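Local coordinates for protein EF-P arginine 32 rhamnosyl-transferase (Pseudomonas putida KT2440, PDB 5NV8) that belongs to the EarP family of glycosyltransferases, has a GT-B-like architecture and holds 2'-deoxy-thymidine-beta-L-rhamnose in a pocket, at residues Arg39-Val42 against Gly46-Val49; Asp174-Ser179 against Leu274-Asp279; Asp251-Thr254 against Thr259-Val262; His321-Cys324 against Ala330-Ala333; Gln349-Arg352 against His357-Glu360. All coordinates share one frame; numbering follows the deposited sequence.

Contact 1: residues Arg39-Val42 against Gly46-Val49; sequences RQLV and GLAV
V42 and V49 meet through their CG2 methyls, 3.5 Å apart, where the end of helix 30-43 turns back into strand 48-51. The two elements belong to a beta-alpha-beta crossover, since strand 48-51 runs parallel to strand 17-20. In V42 the CG1 branch is anti to the backbone N (chi1 171°), which places CG2 on the side of the returning chain; there it also lies against the backbone, with V42 CG2 3.2 Å from L47 O. The CG1 branch of V49 reaches L41, and L41 CB is 4.0 Å from V49 CG1. From the other end of the segment L47 adds its CD1 methyl, 3.9 Å from L41 CB. W18 of strand 17-20 touches L41, L47 and V49 together.

Two backbone bonds fasten the turn. L47 N donates a hydrogen bond to L41 O at 3.1 Å, and G46 N to V42 O at 2.9 Å, the latter donor standing well above the carbonyl plane. G46, in a left-handed backbone conformation (phi 59°), lies in the turn that leads into the strand. Carbonyls at the helix end thus find donors in the turn itself, while contacts between aliphatic branches hold L47 and V49 against L41 and V42.

Contact 2: residues Asp174-Ser179 against Leu274-Asp279; sequences DGFQQS and LLWSCD
The carbonyl oxygen W276 O is gripped by the side-chain amide of Q177 and, more weakly, by R183 NH2. It sits at the C-terminal end of helix 268-277, which connects strands 258-263 and 280-284 of the mixed sheet in a Rossmann-like domain and here packs against the C-terminal end of helix 169-177. Q177 NE2 lies 3.0 Å from W276 O, in the carbonyl plane and on a lone pair, with an N-H...O angle of 159°. The glutamine reaches it because its chain is fully extended beyond CG (chi2 180°), and R366 holds the other end of the amide through a weak bond to OE1. The Q177 side chain crosses that of W276 at about a right angle.

Beside this bond, F176 and W276 supply the aromatic part of the interface. W276 turns the edge of its six-membered ring toward the face of F176 in an offset edge-to-face pair, with centroids 5.7 Å apart and planes at 60°. The aliphatic base of the phenylalanine shares in it, F176 CB lying 3.7 Å from W276 CE3. L169, R172 and R173 of helix 169-177 also touch the indole. At the rim of the phenylalanine ring, near its plane, stands the hydroxyl of S277, hydrogen-bonded to R273 O; S277 OG approaches F176 CE2 to 3.3 Å and CZ to 3.5 Å.

Contact 3: residues Asp251-Thr254 against Thr259-Val262; sequences DVRT and TVQV
A beta hairpin joins strands 252-255 and 258-263 at one margin of the mixed sheet, the segment axes running antiparallel at 167° and 4.4 Å apart. R253 and V260 form the hydrogen-bonded pair: R253 N donates to V260 O at 2.7 Å, while the return bond from V260 N is modelled so short that its length is doubtful. Farther along, V262 N binds D251 O at 3.0 Å.

V252, T254, T259 and Q261 share one face. V252 has CG1 between the backbone N and the carbonyl carbon (chi1 61°), which leaves CG2 anti to N and leaning across, 3.6 Å from T259 CG2 and 3.7 Å from Q261 CB. Both threonines hold OG1 anti to the carbonyl carbon, and T254 OG1 and T259 OG1 bond at a doubtfully short 2.5 Å; either may be the donor. Q261 OE1 bonds H226. On the other face R253 CB packs 3.9 Å from V260 CG1, after which the arginine bends off to a salt bridge with E244. V260 also meets L238 and L242 of helix 235-242.

Polar side chains and methyls thus share the T254/T259 face, V260 packs apolarly against its helix, and backbone N-H and C=O groups pair between the strands.

Contact 4: residues His321-Cys324 against Ala330-Ala333; sequences HYRC and ADAA
R323 and D331 carry the whole contact, and its tight part is the salt bridge between them. R323 NE gives a hydrogen bond to D331 OD2 at 2.9 Å, received on the syn lone pair, the side facing the other oxygen. The bond is bent, at 137°, and OD2 is tilted out of the guanidinium plane. The two flat groups are therefore not coplanar: their planes stand 52° apart, and D331 OD1 lies over one face of the guanidinium, 3.2 Å from R323 CZ. The same carboxylate rests along the aliphatic part of the arginine, with R323 CB 3.3 Å from D331 OD2. This follows from R323 CG sitting between its backbone N and carbonyl carbon (chi1 81°) and from a bend at chi3, which together fold the chain over the acid.

The link spans a helix-loop-helix connection, from the end of helix 315-322 to the first turn of helix 328-343, where a carboxylate would probably be favoured by the helix end. R323 O approaches D331 OD2 to 3.0 Å, two acceptors whose repulsion the arginine charge probably offsets.

On its solvent side the pair is looser. This is a surface contact in which R323 and D331 both remain partly exposed, and their neighbours C324 and A332 direct their CB atoms away from the opposite segment. Y322 faces the interior instead, meeting the rings of F318, W338, H364 and W368.

Contact 5: residues Gln349-Arg352 against His357-Glu360; sequences QAWR and HWPE
Two helical pieces in succession frame this contact: residues 349-352 lie within helix 347-355, and H357 occupies the N-cap position ahead of helix 358-373. The backbones stay well apart, with W351 CA 10.6 Å from W358 CA, and the two indoles span the distance between the helices.

W351 and W358 touch at the outer ends of their six-membered rings. W351 CH2 is 4.0 Å from W358 CH2, and W351 CZ3 stands at the same distance from that atom, which means that one atom of W358 meets the CZ3-CH2 bond of W351. The planes are inclined at 69°, with the six-membered centroids 5.6 Å apart, an oblique meeting. CG of W351 is anti to the backbone N (chi1 169°), and W358 adopts a first torsion of -147°, away from a staggered value; both bring the ring ends together.

Each indole has further neighbours. W351 meets W214 and F280 edge-to-face and touches L199 and I201 of strand 199-203, while W358 forms a cation-pi contact with R355 and touches P298. Both tryptophans are buried, and the meeting is purely one of aromatic carbon with aromatic carbon: dispersion between ring ends, with neither indole N-H used across the contact, joins the two helices, with W351 resting against strand 199-203.

From the N terminus, contact 1 closes a short loop between helix 30-43 and strand 48-51, which pairs with strand 17-20. Contact 2 closes the longest loop, from helix 169-177 to helix 268-277, and contact 3, the hairpin at the margin of the mixed sheet, is nested inside it. Contacts 4 and 5 follow in series, each a short connection between successive helices near the C-terminal end. They touch one another, A330 CB lying 3.2 Å from E360 OE1. Contact 5 also reaches contact 2, where D279 O is 3.9 Å from W358 CZ2. Contacts 1 and 3 touch none of the others and lie on opposite sides of the chain's centre, about 40 Å between centres.

Contact 1: residues Arg39-Val42 against Gly46-Val49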
loop_
_atom_site.group_PDB
_atom_site.type_symbol
_atom_site.label_atom_id
_atom_site.label_comp_id
_atom_site.label_asym_id
_atom_site.label_seq_id
_atom_site.Cartn_x
_atom_site.Cartn_y
_atom_site.Cartn_z
ATOM N N ARG A 39 -0.173 -16.602 5.154
ATOM C CA ARG A 39 0.325 -16.558 6.527
ATOM C C ARG A 39 -0.810 -16.336 7.517
ATOM O O ARG A 39 -0.802 -16.895 8.618
ATOM C CB ARG A 39 1.370 -15.455 6.692
ATOM C CG ARG A 39 2.435 -15.407 5.631
ATOM C CD ARG A 39 3.551 -14.456 6.038
ATOM N NE ARG A 39 3.062 -13.148 6.470
ATOM C CZ ARG A 39 2.880 -12.113 5.655
ATOM N NH1 ARG A 39 3.143 -12.231 4.361
ATOM N NH2 ARG A 39 2.435 -10.959 6.133
ATOM N N GLN A 40 -1.793 -15.517 7.139
ATOM C CA GLN A 40 -2.866 -15.164 8.061
ATOM C C GLN A 40 -3.764 -16.360 8.360
ATOM O O GLN A 40 -4.184 -16.551 9.506
ATOM C CB GLN A 40 -3.679 -14.003 7.487
ATOM C CG GLN A 40 -4.622 -13.359 8.487
ATOM C CD GLN A 40 -5.275 -12.101 7.951
ATOM O OE1 GLN A 40 -5.345 -11.887 6.740
ATOM N NE2 GLN A 40 -5.766 -11.264 8.853
ATOM N N LEU A 41 -4.071 -17.178 7.347
ATOM C CA LEU A 41 -4.925 -18.340 7.576
ATOM C C LEU A 41 -4.238 -19.413 8.406
ATOM O O LEU A 41 -4.924 -20.243 9.013
ATOM C CB LEU A 41 -5.392 -18.944 6.254
ATOM C CG LEU A 41 -6.000 -17.993 5.228
ATOM C CD1 LEU A 41 -5.839 -18.571 3.832
ATOM C CD2 LEU A 41 -7.460 -17.713 5.551
ATOM N N VAL A 42 -2.906 -19.427 8.432
ATOM C CA VAL A 42 -2.190 -20.299 9.354
ATOM C C VAL A 42 -2.154 -19.685 10.747
ATOM O O VAL A 42 -2.509 -20.332 11.739
ATOM C CB VAL A 42 -0.769 -20.576 8.835
ATOM C CG1 VAL A 42 0.045 -21.293 9.901
ATOM C CG2 VAL A 42 -0.810 -21.380 7.551
ATOM N N GLY A 46 -5.205 -21.304 12.228
ATOM C CA GLY A 46 -4.674 -22.642 12.442
ATOM C C GLY A 46 -4.911 -23.605 11.303
ATOM O O GLY A 46 -5.132 -24.796 11.546
ATOM N N LEU A 47 -4.876 -23.126 10.066
ATOM C CA LEU A 47 -5.137 -23.961 8.905
ATOM C C LEU A 47 -3.831 -24.436 8.282
ATOM O O LEU A 47 -2.795 -23.775 8.381
ATOM C CB LEU A 47 -5.961 -23.205 7.860
ATOM C CG LEU A 47 -7.407 -22.876 8.229
ATOM C CD1 LEU A 47 -7.935 -21.755 7.344
ATOM C CD2 LEU A 47 -8.281 -24.114 8.115
ATOM N N ALA A 48 -3.894 -25.595 7.635
ATOM C CA ALA A 48 -2.760 -26.136 6.890
ATOM C C ALA A 48 -2.905 -25.675 5.447
ATOM O O ALA A 48 -3.684 -26.240 4.678
ATOM C CB ALA A 48 -2.711 -27.656 6.994
ATOM N N VAL A 49 -2.165 -24.640 5.077
ATOM C CA VAL A 49 -2.281 -24.061 3.747
ATOM C C VAL A 49 -0.969 -24.259 3.005
ATOM O O VAL A 49 0.118 -24.260 3.595
ATOM C CB VAL A 49 -2.679 -22.569 3.800
ATOM C CG1 VAL A 49 -3.779 -22.349 4.834
ATOM C CG2 VAL A 49 -1.479 -21.682 4.080
#

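Contact 2: residues Asp174-Ser179 against Leu274-Asp279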
loop_
_atom_site.group_PDB
_atom_site.type_symbol
_atom_site.label_atom_id
_atom_site.label_comp_id
_atom_site.label_asym_id
_atom_site.label_seq_id
_atom_site.Cartn_x
_atom_site.Cartn_y
_atom_site.Cartn_z
ATOM N N ASP A 174 0.220 1.307 16.340
ATOM C CA ASP A 174 0.191 2.334 17.376
ATOM C C ASP A 174 1.432 2.277 18.259
ATOM O O ASP A 174 2.006 3.320 18.598
ATOM C CB ASP A 174 -1.076 2.178 18.214
ATOM C CG ASP A 174 -2.332 2.463 17.419
ATOM O OD1 ASP A 174 -3.441 2.317 17.974
ATOM O OD2 ASP A 174 -2.205 2.841 16.234
ATOM N N GLY A 175 1.861 1.073 18.644
ATOM C CA GLY A 175 3.056 0.951 19.461
ATOM C C GLY A 175 4.313 1.414 18.749
ATOM O O GLY A 175 5.236 1.930 19.383
ATOM N N PHE A 176 4.365 1.239 17.428
ATOM C CA PHE A 176 5.521 1.698 16.663
ATOM C C PHE A 176 5.547 3.220 16.572
ATOM O O PHE A 176 6.584 3.848 16.811
ATOM C CB PHE A 176 5.501 1.070 15.268
ATOM C CG PHE A 176 6.644 1.496 14.391
ATOM C CD1 PHE A 176 7.836 0.793 14.395
ATOM C CD2 PHE A 176 6.525 2.598 13.561
ATOM C CE1 PHE A 176 8.888 1.181 13.588
ATOM C CE2 PHE A 176 7.573 2.992 12.755
ATOM C CZ PHE A 176 8.755 2.281 12.766
ATOM N N GLN A 177 4.410 3.831 16.227
ATOM C CA GLN A 177 4.346 5.275 16.040
ATOM C C GLN A 177 4.396 6.050 17.351
ATOM O O GLN A 177 4.620 7.265 17.320
ATOM C CB GLN A 177 3.075 5.649 15.274
ATOM C CG GLN A 177 2.999 5.052 13.881
ATOM C CD GLN A 177 1.732 5.447 13.140
ATOM O OE1 GLN A 177 0.660 5.577 13.736
ATOM N NE2 GLN A 177 1.851 5.645 11.833
ATOM N N GLN A 178 4.191 5.391 18.491
ATOM C CA GLN A 178 4.229 6.046 19.792
ATOM C C GLN A 178 5.562 5.871 20.503
ATOM O O GLN A 178 5.729 6.385 21.613
ATOM C CB GLN A 178 3.099 5.522 20.686
ATOM C CG GLN A 178 1.735 6.134 20.401
ATOM C CD GLN A 178 0.595 5.335 21.015
ATOM O OE1 GLN A 178 0.806 4.257 21.574
ATOM N NE2 GLN A 178 -0.621 5.859 20.908
ATOM N N SER A 179 6.510 5.158 19.899
ATOM C CA SER A 179 7.836 4.953 20.466
ATOM C C SER A 179 8.847 5.710 19.617
ATOM O O SER A 179 9.027 5.399 18.435
ATOM C CB SER A 179 8.182 3.465 20.527
ATOM O OG SER A 179 7.363 2.789 21.465
ATOM N N LEU A 274 7.940 1.236 7.129
ATOM C CA LEU A 274 8.165 2.395 6.270
ATOM C C LEU A 274 6.916 3.264 6.188
ATOM O O LEU A 274 6.976 4.479 6.409
ATOM C CB LEU A 274 8.595 1.938 4.875
ATOM C CG LEU A 274 9.130 3.028 3.941
ATOM C CD1 LEU A 274 10.256 3.806 4.605
ATOM C CD2 LEU A 274 9.595 2.430 2.627
ATOM N N LEU A 275 5.768 2.652 5.876
ATOM C CA LEU A 275 4.525 3.412 5.767
ATOM C C LEU A 275 4.191 4.118 7.076
ATOM O O LEU A 275 3.797 5.290 7.074
ATOM C CB LEU A 275 3.378 2.490 5.353
ATOM C CG LEU A 275 3.467 1.817 3.980
ATOM C CD1 LEU A 275 2.305 0.854 3.785
ATOM C CD2 LEU A 275 3.501 2.854 2.863
ATOM N N TRP A 276 4.349 3.422 8.206
ATOM C CA TRP A 276 4.059 4.016 9.506
ATOM C C TRP A 276 4.999 5.168 9.844
ATOM O O TRP A 276 4.655 6.000 10.690
ATOM C CB TRP A 276 4.140 2.950 10.603
ATOM C CG TRP A 276 3.273 1.747 10.366
ATOM C CD1 TRP A 276 2.211 1.655 9.509
ATOM C CD2 TRP A 276 3.394 0.461 10.991
ATOM N NE1 TRP A 276 1.665 0.395 9.566
ATOM C CE2 TRP A 276 2.374 -0.357 10.465
ATOM C CE3 TRP A 276 4.266 -0.077 11.945
ATOM C CZ2 TRP A 276 2.200 -1.682 10.862
ATOM C CZ3 TRP A 276 4.091 -1.393 12.337
ATOM C CH2 TRP A 276 3.066 -2.180 11.797
ATOM N N SER A 277 6.167 5.240 9.203
ATOM C CA SER A 277 7.186 6.215 9.568
ATOM C C SER A 277 7.039 7.548 8.843
ATOM O O SER A 277 7.444 8.582 9.387
ATOM C CB SER A 277 8.577 5.635 9.297
ATOM O OG SER A 277 8.936 4.697 10.302
ATOM N N CYS A 278 6.464 7.550 7.647
ATOM C CA CYS A 278 6.400 8.733 6.801
ATOM C C CYS A 278 5.096 9.498 7.024
ATOM O O CYS A 278 4.082 8.942 7.451
ATOM C CB CYS A 278 6.520 8.334 5.326
ATOM S SG CYS A 278 7.918 7.287 4.929
ATOM N N ASP A 279 5.131 10.794 6.709
ATOM C CA ASP A 279 3.953 11.641 6.835
ATOM C C ASP A 279 3.059 11.602 5.602
ATOM O O ASP A 279 1.932 12.109 5.656
ATOM C CB ASP A 279 4.373 13.086 7.123
ATOM C CG ASP A 279 5.353 13.184 8.276
ATOM O OD1 ASP A 279 5.002 12.752 9.395
ATOM O OD2 ASP A 279 6.480 13.676 8.056
#

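Contact 3: residues Asp251-Thr254 against Thr259-Val262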
loop_
_atom_site.group_PDB
_atom_site.type_symbol
_atom_site.label_atom_id
_atom_site.label_comp_id
_atom_site.label_asym_id
_atom_site.label_seq_id
_atom_site.Cartn_x
_atom_site.Cartn_y
_atom_site.Cartn_z
ATOM N N ASP A 251 22.092 5.474 -3.016
ATOM C CA ASP A 251 22.299 6.852 -3.444
ATOM C C ASP A 251 21.254 7.774 -2.826
ATOM O O ASP A 251 20.056 7.474 -2.840
ATOM C CB ASP A 251 22.247 6.947 -4.968
ATOM C CG ASP A 251 23.405 6.236 -5.634
ATOM O OD1 ASP A 251 24.369 5.874 -4.928
ATOM O OD2 ASP A 251 23.351 6.038 -6.865
ATOM N N VAL A 252 21.714 8.898 -2.282
ATOM C CA VAL A 252 20.843 9.931 -1.732
ATOM C C VAL A 252 21.346 11.285 -2.220
ATOM O O VAL A 252 22.534 11.599 -2.085
ATOM C CB VAL A 252 20.772 9.865 -0.189
ATOM C CG1 VAL A 252 22.137 10.077 0.451
ATOM C CG2 VAL A 252 19.771 10.871 0.349
ATOM N N ARG A 253 20.456 12.069 -2.828
ATOM C CA ARG A 253 20.840 13.312 -3.483
ATOM C C ARG A 253 19.837 14.413 -3.161
ATOM O O ARG A 253 18.634 14.165 -3.031
ATOM C CB ARG A 253 20.944 13.136 -5.010
ATOM C CG ARG A 253 21.690 11.880 -5.455
ATOM C CD ARG A 253 21.786 11.788 -6.970
ATOM N NE ARG A 253 23.142 11.466 -7.406
ATOM C CZ ARG A 253 23.468 11.128 -8.650
ATOM N NH1 ARG A 253 22.536 11.091 -9.591
ATOM N NH2 ARG A 253 24.728 10.854 -8.959
ATOM N N THR A 254 20.345 15.641 -3.061
ATOM C CA THR A 254 19.558 16.796 -2.651
ATOM C C THR A 254 19.498 17.828 -3.770
ATOM O O THR A 254 20.507 18.111 -4.422
ATOM C CB THR A 254 20.142 17.441 -1.383
ATOM O OG1 THR A 254 20.158 16.480 -0.320
ATOM C CG2 THR A 254 19.313 18.645 -0.952
ATOM N N THR A 259 15.366 16.131 -0.827
ATOM C CA THR A 259 16.467 15.177 -0.761
ATOM C C THR A 259 15.924 13.810 -1.155
ATOM O O THR A 259 15.032 13.274 -0.488
ATOM C CB THR A 259 17.092 15.138 0.637
ATOM O OG1 THR A 259 17.916 16.296 0.826
ATOM C CG2 THR A 259 17.948 13.900 0.800
ATOM N N VAL A 260 16.441 13.260 -2.248
ATOM C CA VAL A 260 15.955 12.005 -2.812
ATOM C C VAL A 260 16.831 10.870 -2.303
ATOM O O VAL A 260 18.049 11.025 -2.171
ATOM C CB VAL A 260 15.937 12.071 -4.354
ATOM C CG1 VAL A 260 17.310 11.763 -4.956
ATOM C CG2 VAL A 260 14.885 11.136 -4.909
ATOM N N GLN A 261 16.210 9.731 -1.991
ATOM C CA GLN A 261 16.945 8.580 -1.477
ATOM C C GLN A 261 16.353 7.295 -2.033
ATOM O O GLN A 261 15.131 7.120 -2.032
ATOM C CB GLN A 261 16.934 8.536 0.056
ATOM C CG GLN A 261 17.897 7.499 0.629
ATOM C CD GLN A 261 18.095 7.622 2.132
ATOM O OE1 GLN A 261 17.286 8.230 2.832
ATOM N NE2 GLN A 261 19.179 7.038 2.633
ATOM N N VAL A 262 17.227 6.398 -2.486
ATOM C CA VAL A 262 16.834 5.128 -3.088
ATOM C C VAL A 262 16.955 4.026 -2.044
ATOM O O VAL A 262 18.020 3.846 -1.439
ATOM C CB VAL A 262 17.693 4.808 -4.322
ATOM C CG1 VAL A 262 17.030 3.728 -5.162
ATOM C CG2 VAL A 262 17.925 6.066 -5.147
#

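Contact 4: residues His321-Cys324 against Ala330-Ala333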
loop_
_atom_site.group_PDB
_atom_site.type_symbol
_atom_site.label_atom_id
_atom_site.label_comp_id
_atom_site.label_asym_id
_atom_site.label_seq_id
_atom_site.Cartn_x
_atom_site.Cartn_y
_atom_site.Cartn_z
ATOM N N HIS A 321 -16.457 7.002 -1.649
ATOM C CA HIS A 321 -16.489 6.748 -0.213
ATOM C C HIS A 321 -15.400 7.503 0.537
ATOM O O HIS A 321 -15.620 7.921 1.679
ATOM C CB HIS A 321 -16.336 5.251 0.079
ATOM C CG HIS A 321 -17.017 4.362 -0.913
ATOM N ND1 HIS A 321 -16.445 4.014 -2.117
ATOM C CD2 HIS A 321 -18.217 3.736 -0.871
ATOM C CE1 HIS A 321 -17.267 3.219 -2.779
ATOM N NE2 HIS A 321 -18.350 3.034 -2.045
ATOM N N TYR A 322 -14.232 7.688 -0.087
ATOM C CA TYR A 322 -13.080 8.238 0.620
ATOM C C TYR A 322 -13.258 9.712 0.954
ATOM O O TYR A 322 -12.701 10.189 1.949
ATOM C CB TYR A 322 -11.813 8.036 -0.214
ATOM C CG TYR A 322 -10.526 8.101 0.585
ATOM C CD1 TYR A 322 -10.206 7.109 1.504
ATOM C CD2 TYR A 322 -9.631 9.150 0.417
ATOM C CE1 TYR A 322 -9.033 7.161 2.236
ATOM C CE2 TYR A 322 -8.455 9.212 1.144
ATOM C CZ TYR A 322 -8.161 8.215 2.052
ATOM O OH TYR A 322 -6.994 8.269 2.779
ATOM N N ARG A 323 -14.028 10.445 0.156
ATOM C CA ARG A 323 -14.114 11.897 0.264
ATOM C C ARG A 323 -15.264 12.381 1.141
ATOM O O ARG A 323 -15.463 13.595 1.255
ATOM C CB ARG A 323 -14.261 12.505 -1.135
ATOM C CG ARG A 323 -15.687 12.452 -1.660
ATOM C CD ARG A 323 -15.772 12.835 -3.119
ATOM N NE ARG A 323 -16.327 14.173 -3.280
ATOM C CZ ARG A 323 -16.633 14.718 -4.453
ATOM N NH1 ARG A 323 -16.452 14.030 -5.572
ATOM N NH2 ARG A 323 -17.130 15.945 -4.504
ATOM N N CYS A 324 -16.002 11.472 1.784
ATOM C CA CYS A 324 -17.321 11.820 2.311
ATOM C C CYS A 324 -17.252 12.868 3.420
ATOM O O CYS A 324 -18.091 13.775 3.470
ATOM C CB CYS A 324 -18.029 10.558 2.806
ATOM S SG CYS A 324 -18.828 9.609 1.490
ATOM N N ALA A 330 -11.242 21.016 1.394
ATOM C CA ALA A 330 -10.422 19.816 1.542
ATOM C C ALA A 330 -10.851 18.722 0.572
ATOM O O ALA A 330 -10.004 17.998 0.036
ATOM C CB ALA A 330 -10.483 19.306 2.980
ATOM N N ASP A 331 -12.160 18.581 0.347
ATOM C CA ASP A 331 -12.656 17.634 -0.648
ATOM C C ASP A 331 -12.092 17.951 -2.028
ATOM O O ASP A 331 -11.619 17.058 -2.740
ATOM C CB ASP A 331 -14.188 17.660 -0.663
ATOM C CG ASP A 331 -14.792 16.586 -1.545
ATOM O OD1 ASP A 331 -14.707 16.707 -2.784
ATOM O OD2 ASP A 331 -15.370 15.624 -0.997
ATOM N N ALA A 332 -12.122 19.230 -2.415
ATOM C CA ALA A 332 -11.620 19.627 -3.727
ATOM C C ALA A 332 -10.121 19.386 -3.846
ATOM O O ALA A 332 -9.629 19.009 -4.917
ATOM C CB ALA A 332 -11.944 21.096 -3.992
ATOM N N ALA A 333 -9.377 19.599 -2.758
ATOM C CA ALA A 333 -7.930 19.425 -2.812
ATOM C C ALA A 333 -7.542 17.954 -2.887
ATOM O O ALA A 333 -6.495 17.619 -3.454
ATOM C CB ALA A 333 -7.277 20.089 -1.600
#

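Contact 5: residues Gln349-Arg352 against His357-Glu360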
loop_
_atom_site.group_PDB
_atom_site.type_symbol
_atom_site.label_atom_id
_atom_site.label_comp_id
_atom_site.label_asym_id
_atom_site.label_seq_id
_atom_site.Cartn_x
_atom_site.Cartn_y
_atom_site.Cartn_z
ATOM N N GLN A 349 0.413 22.203 -8.586
ATOM C CA GLN A 349 -0.759 22.921 -8.088
ATOM C C GLN A 349 -1.550 22.072 -7.101
ATOM O O GLN A 349 -1.965 22.563 -6.044
ATOM C CB GLN A 349 -1.655 23.348 -9.254
ATOM C CG GLN A 349 -1.043 24.382 -10.186
ATOM C CD GLN A 349 -0.740 25.700 -9.497
ATOM O OE1 GLN A 349 -1.394 26.070 -8.522
ATOM N NE2 GLN A 349 0.254 26.419 -10.010
ATOM N N ALA A 350 -1.760 20.796 -7.424
ATOM C CA ALA A 350 -2.538 19.923 -6.551
ATOM C C ALA A 350 -1.830 19.698 -5.221
ATOM O O ALA A 350 -2.452 19.782 -4.155
ATOM C CB ALA A 350 -2.809 18.591 -7.250
ATOM N N TRP A 351 -0.523 19.419 -5.264
ATOM C CA TRP A 351 0.219 19.143 -4.036
ATOM C C TRP A 351 0.170 20.327 -3.078
ATOM O O TRP A 351 -0.079 20.152 -1.879
ATOM C CB TRP A 351 1.665 18.774 -4.369
ATOM C CG TRP A 351 2.568 18.732 -3.178
ATOM C CD1 TRP A 351 3.523 19.644 -2.843
ATOM C CD2 TRP A 351 2.602 17.723 -2.160
ATOM N NE1 TRP A 351 4.148 19.271 -1.680
ATOM C CE2 TRP A 351 3.601 18.095 -1.239
ATOM C CE3 TRP A 351 1.882 16.546 -1.935
ATOM C CZ2 TRP A 351 3.902 17.329 -0.112
ATOM C CZ3 TRP A 351 2.181 15.787 -0.817
ATOM C CH2 TRP A 351 3.183 16.182 0.081
ATOM N N ARG A 352 0.388 21.543 -3.584
ATOM C CA ARG A 352 0.353 22.717 -2.716
ATOM C C ARG A 352 -1.050 22.967 -2.176
ATOM O O ARG A 352 -1.213 23.363 -1.016
ATOM C CB ARG A 352 0.860 23.950 -3.462
ATOM C CG ARG A 352 2.341 23.892 -3.803
ATOM C CD ARG A 352 2.820 25.160 -4.490
ATOM N NE ARG A 352 2.673 25.086 -5.939
ATOM C CZ ARG A 352 3.655 24.773 -6.779
ATOM N NH1 ARG A 352 4.867 24.491 -6.324
ATOM N NH2 ARG A 352 3.418 24.732 -8.079
ATOM N N HIS A 357 -4.424 22.113 3.577
ATOM C CA HIS A 357 -5.436 21.481 4.413
ATOM C C HIS A 357 -4.875 20.241 5.093
ATOM O O HIS A 357 -5.577 19.245 5.278
ATOM C CB HIS A 357 -6.673 21.124 3.592
ATOM C CG HIS A 357 -7.205 22.259 2.773
ATOM N ND1 HIS A 357 -7.829 23.352 3.335
ATOM C CD2 HIS A 357 -7.215 22.466 1.435
ATOM C CE1 HIS A 357 -8.197 24.185 2.378
ATOM N NE2 HIS A 357 -7.837 23.671 1.216
ATOM N N TRP A 358 -3.602 20.285 5.484
ATOM C CA TRP A 358 -2.969 19.088 6.032
ATOM C C TRP A 358 -3.592 18.606 7.337
ATOM O O TRP A 358 -3.772 17.381 7.476
ATOM C CB TRP A 358 -1.464 19.323 6.200
ATOM C CG TRP A 358 -0.668 18.084 5.980
ATOM C CD1 TRP A 358 0.007 17.367 6.923
ATOM C CD2 TRP A 358 -0.473 17.398 4.737
ATOM N NE1 TRP A 358 0.614 16.279 6.343
ATOM C CE2 TRP A 358 0.335 16.276 5.001
ATOM C CE3 TRP A 358 -0.903 17.628 3.425
ATOM C CZ2 TRP A 358 0.725 15.384 4.002
ATOM C CZ3 TRP A 358 -0.514 16.741 2.433
ATOM C CH2 TRP A 358 0.291 15.633 2.728
ATOM N N PRO A 359 -3.929 19.459 8.316
ATOM C CA PRO A 359 -4.613 18.937 9.514
ATOM C C PRO A 359 -5.915 18.216 9.205
ATOM O O PRO A 359 -6.221 17.199 9.840
ATOM C CB PRO A 359 -4.848 20.199 10.355
ATOM C CG PRO A 359 -3.754 21.107 9.958
ATOM C CD PRO A 359 -3.561 20.878 8.484
ATOM N N GLU A 360 -6.693 18.717 8.242
ATOM C CA GLU A 360 -7.918 18.027 7.851
ATOM C C GLU A 360 -7.612 16.692 7.183
ATOM O O GLU A 360 -8.285 15.690 7.450
ATOM C CB GLU A 360 -8.748 18.910 6.918
ATOM C CG GLU A 360 -9.910 19.621 7.592
ATOM C CD GLU A 360 -11.094 19.823 6.662
ATOM O OE1 GLU A 360 -11.016 20.690 5.767
ATOM O OE2 GLU A 360 -12.106 19.112 6.827
#